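Local coordinates for protein citrate synthase (Thermotoga maritima, PDB 2P2W) that probably catalyses the condensation of oxaloacetate with acetyl-CoA and water to citrate and CoA, a step of the tricarboxylic acid cycle, at residues 90-98 with 118-129. Residues are numbered along the deposited sequence; the frame is centred on the assembly and turned at random.
Sequences YIDVLKIFL and VASVFPTILAYY
Helix 90-98 crosses segment 118-129 of helix 110-133 with their N-to-C directions 120° apart and their axes 9.8 Å apart at closest approach, Leu94 sitting over Ile125. Ile125 is the knob: its side chain drops among Val93, Leu94, Phe97 and Leu98, with CD1 3.6 Å from Phe97 CB and CG2 3.7 Å from Val93 CG1. Leu94 lays both methyls on the Phe122 ring, CD1 near CE2 and CD2 over one face, offset toward the rim, in a CH-pi contact, while its CG meets Leu126 CD2 at 3.8 Å. Beyond it, Leu98 sends CD2 to Val118 CG2 (3.6 Å) and CD1 to the Phe122 ring.

At the other end two tyrosines take over. Tyr129 turns its CG away from the backbone N (chi1 -174°), which carries the ring across to Val93, whose CG2 stands almost on the ring normal, 3.6 Å from the centroid of the Tyr129 ring. The edge of this ring points toward the face of Tyr90 in an offset edge-to-face pair, the planes at 88°. The closest contact between the two is Tyr90 CE1 to Tyr129 CD2, 3.5 Å. Tyr129 OH continues past the contact to hydrogen-bond Pro85 O and Leu88 N just ahead of helix 90-98. A leucine in place of Tyr129 would probably leave Val93 without the ring face it packs on and Tyr90 without its edge partner, and those two backbone groups without the hydroxyl.

No hydrogen bond crosses between the segments; apolar and aromatic contacts join them. Helix 195-207 packs on Leu94 and Leu98, helix 317-337 on Tyr90, Phe122 and Leu126, while Lys95 NZ hydrogen-bonds Ser197 OG of the second subunit. The result is a helix crossing centred on a single knob-into-hole, that of Ile125, in the largely alpha-helical citrate synthase fold, away from the predicted active-site residues His250 and Asp300.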
# COMPACT_ATOMS: atom_id res chain seq x y z
N TYR A 90 -10.90 -10.60 6.22
CA TYR A 90 -9.60 -11.14 6.59
C TYR A 90 -8.37 -10.37 6.09
O TYR A 90 -7.35 -10.33 6.78
CB TYR A 90 -9.52 -12.61 6.18
CG TYR A 90 -10.32 -13.49 7.11
CD1 TYR A 90 -9.77 -13.97 8.30
CD2 TYR A 90 -11.66 -13.79 6.85
CE1 TYR A 90 -10.52 -14.71 9.21
CE2 TYR A 90 -12.43 -14.53 7.75
CZ TYR A 90 -11.85 -14.99 8.92
OH TYR A 90 -12.60 -15.71 9.83
N ILE A 91 -8.46 -9.75 4.92
CA ILE A 91 -7.32 -8.97 4.42
C ILE A 91 -7.07 -7.82 5.40
O ILE A 91 -5.91 -7.48 5.69
CB ILE A 91 -7.60 -8.39 3.01
CG1 ILE A 91 -7.51 -9.50 1.95
CG2 ILE A 91 -6.59 -7.27 2.69
CD1 ILE A 91 -6.11 -10.10 1.77
N ASP A 92 -8.14 -7.21 5.90
CA ASP A 92 -8.01 -6.10 6.84
C ASP A 92 -7.44 -6.58 8.17
O ASP A 92 -6.67 -5.87 8.82
CB ASP A 92 -9.37 -5.42 7.06
CG ASP A 92 -9.83 -4.63 5.85
OD1 ASP A 92 -8.97 -4.29 5.01
OD2 ASP A 92 -11.03 -4.35 5.73
N VAL A 93 -7.83 -7.79 8.57
CA VAL A 93 -7.33 -8.38 9.81
C VAL A 93 -5.81 -8.49 9.72
O VAL A 93 -5.10 -8.16 10.67
CB VAL A 93 -7.95 -9.78 10.04
CG1 VAL A 93 -7.28 -10.47 11.21
CG2 VAL A 93 -9.45 -9.64 10.30
N LEU A 94 -5.33 -8.96 8.57
CA LEU A 94 -3.89 -9.09 8.34
C LEU A 94 -3.20 -7.73 8.46
O LEU A 94 -2.14 -7.62 9.07
CB LEU A 94 -3.62 -9.69 6.96
CG LEU A 94 -3.88 -11.19 6.80
CD1 LEU A 94 -3.80 -11.60 5.34
CD2 LEU A 94 -2.85 -11.96 7.62
N LYS A 95 -3.80 -6.69 7.87
CA LYS A 95 -3.23 -5.34 7.93
C LYS A 95 -3.01 -4.92 9.38
O LYS A 95 -1.94 -4.43 9.76
CB LYS A 95 -4.15 -4.32 7.28
CG LYS A 95 -4.27 -4.39 5.77
CD LYS A 95 -5.28 -3.36 5.34
CE LYS A 95 -5.81 -3.61 3.94
NZ LYS A 95 -6.94 -2.68 3.66
N ILE A 96 -4.06 -5.09 10.18
CA ILE A 96 -4.03 -4.72 11.59
C ILE A 96 -2.87 -5.37 12.33
O ILE A 96 -2.06 -4.69 12.96
CB ILE A 96 -5.34 -5.13 12.30
CG1 ILE A 96 -6.51 -4.33 11.71
CG2 ILE A 96 -5.21 -4.89 13.80
CD1 ILE A 96 -7.88 -4.81 12.19
N PHE A 97 -2.79 -6.69 12.26
CA PHE A 97 -1.76 -7.39 13.03
C PHE A 97 -0.33 -7.16 12.48
O PHE A 97 0.66 -7.39 13.16
CB PHE A 97 -2.11 -8.88 13.10
CG PHE A 97 -3.22 -9.10 14.09
CD1 PHE A 97 -2.96 -8.99 15.45
CD2 PHE A 97 -4.51 -9.36 13.65
CE1 PHE A 97 -4.00 -9.13 16.37
CE2 PHE A 97 -5.54 -9.50 14.57
CZ PHE A 97 -5.30 -9.38 15.93
N LEU A 98 -0.23 -6.74 11.20
CA LEU A 98 1.11 -6.45 10.68
C LEU A 98 1.57 -5.03 11.03
O LEU A 98 2.70 -4.62 10.79
CB LEU A 98 1.10 -6.59 9.15
CG LEU A 98 0.89 -8.02 8.64
CD1 LEU A 98 1.18 -8.14 7.15
CD2 LEU A 98 1.79 -9.06 9.33
N VAL A 118 7.36 -13.11 9.15
CA VAL A 118 6.03 -12.60 8.84
C VAL A 118 5.21 -13.65 8.10
O VAL A 118 4.03 -13.85 8.39
CB VAL A 118 6.10 -11.28 8.01
CG1 VAL A 118 6.60 -11.57 6.61
CG2 VAL A 118 4.74 -10.61 7.98
N ALA A 119 5.82 -14.34 7.14
CA ALA A 119 5.12 -15.37 6.39
C ALA A 119 4.67 -16.50 7.32
O ALA A 119 3.58 -17.06 7.17
CB ALA A 119 6.01 -15.92 5.30
N SER A 120 5.52 -16.84 8.29
CA SER A 120 5.21 -17.92 9.23
C SER A 120 4.00 -17.64 10.12
O SER A 120 3.30 -18.56 10.51
CB SER A 120 6.42 -18.21 10.13
OG SER A 120 7.55 -18.59 9.35
N VAL A 121 3.75 -16.37 10.43
CA VAL A 121 2.63 -16.02 11.30
C VAL A 121 1.30 -15.73 10.59
O VAL A 121 0.25 -15.68 11.25
CB VAL A 121 3.01 -14.82 12.22
CG1 VAL A 121 3.01 -13.52 11.44
CG2 VAL A 121 2.07 -14.77 13.42
N PHE A 122 1.32 -15.57 9.27
CA PHE A 122 0.10 -15.30 8.51
C PHE A 122 -1.07 -16.25 8.85
O PHE A 122 -2.17 -15.80 9.16
CB PHE A 122 0.37 -15.37 7.00
CG PHE A 122 0.46 -14.02 6.32
CD1 PHE A 122 1.42 -13.09 6.70
CD2 PHE A 122 -0.41 -13.70 5.28
CE1 PHE A 122 1.52 -11.85 6.04
CE2 PHE A 122 -0.32 -12.47 4.62
CZ PHE A 122 0.65 -11.55 5.00
N PRO A 123 -0.84 -17.57 8.80
CA PRO A 123 -1.91 -18.53 9.11
C PRO A 123 -2.46 -18.42 10.53
O PRO A 123 -3.63 -18.69 10.78
CB PRO A 123 -1.25 -19.89 8.85
CG PRO A 123 -0.22 -19.57 7.81
CD PRO A 123 0.36 -18.28 8.33
N THR A 124 -1.60 -18.05 11.46
CA THR A 124 -2.00 -17.91 12.85
C THR A 124 -2.97 -16.74 12.98
O THR A 124 -3.97 -16.82 13.69
CB THR A 124 -0.79 -17.68 13.76
OG1 THR A 124 0.14 -18.77 13.58
CG2 THR A 124 -1.21 -17.62 15.23
N ILE A 125 -2.66 -15.64 12.29
CA ILE A 125 -3.51 -14.46 12.32
C ILE A 125 -4.90 -14.84 11.80
O ILE A 125 -5.91 -14.53 12.44
CB ILE A 125 -2.94 -13.33 11.44
CG1 ILE A 125 -1.67 -12.76 12.09
CG2 ILE A 125 -3.98 -12.22 11.25
CD1 ILE A 125 -0.93 -11.77 11.21
N LEU A 126 -4.94 -15.51 10.66
CA LEU A 126 -6.20 -15.91 10.05
C LEU A 126 -6.97 -16.92 10.89
O LEU A 126 -8.17 -16.77 11.11
CB LEU A 126 -5.96 -16.50 8.66
CG LEU A 126 -5.25 -15.60 7.64
CD1 LEU A 126 -5.20 -16.30 6.29
CD2 LEU A 126 -5.98 -14.27 7.53
N ALA A 127 -6.28 -17.97 11.35
CA ALA A 127 -6.94 -19.00 12.15
C ALA A 127 -7.48 -18.44 13.46
O ALA A 127 -8.63 -18.71 13.83
CB ALA A 127 -5.97 -20.14 12.42
N TYR A 128 -6.67 -17.64 14.15
CA TYR A 128 -7.10 -17.05 15.42
C TYR A 128 -8.33 -16.17 15.25
O TYR A 128 -9.25 -16.23 16.07
CB TYR A 128 -5.98 -16.20 16.02
CG TYR A 128 -4.94 -16.96 16.81
CD1 TYR A 128 -4.85 -18.35 16.76
CD2 TYR A 128 -4.02 -16.28 17.61
CE1 TYR A 128 -3.87 -19.04 17.49
CE2 TYR A 128 -3.04 -16.95 18.32
CZ TYR A 128 -2.97 -18.33 18.26
OH TYR A 128 -1.98 -18.98 18.97
N TYR A 129 -8.35 -15.35 14.20
CA TYR A 129 -9.49 -14.47 14.00
C TYR A 129 -10.73 -15.28 13.64
O TYR A 129 -11.84 -14.94 14.02
CB TYR A 129 -9.20 -13.43 12.91
CG TYR A 129 -10.31 -12.41 12.78
CD1 TYR A 129 -10.39 -11.33 13.66
CD2 TYR A 129 -11.33 -12.58 11.84
CE1 TYR A 129 -11.47 -10.44 13.61
CE2 TYR A 129 -12.40 -11.69 11.79
CZ TYR A 129 -12.47 -10.63 12.67
OH TYR A 129 -13.54 -9.77 12.61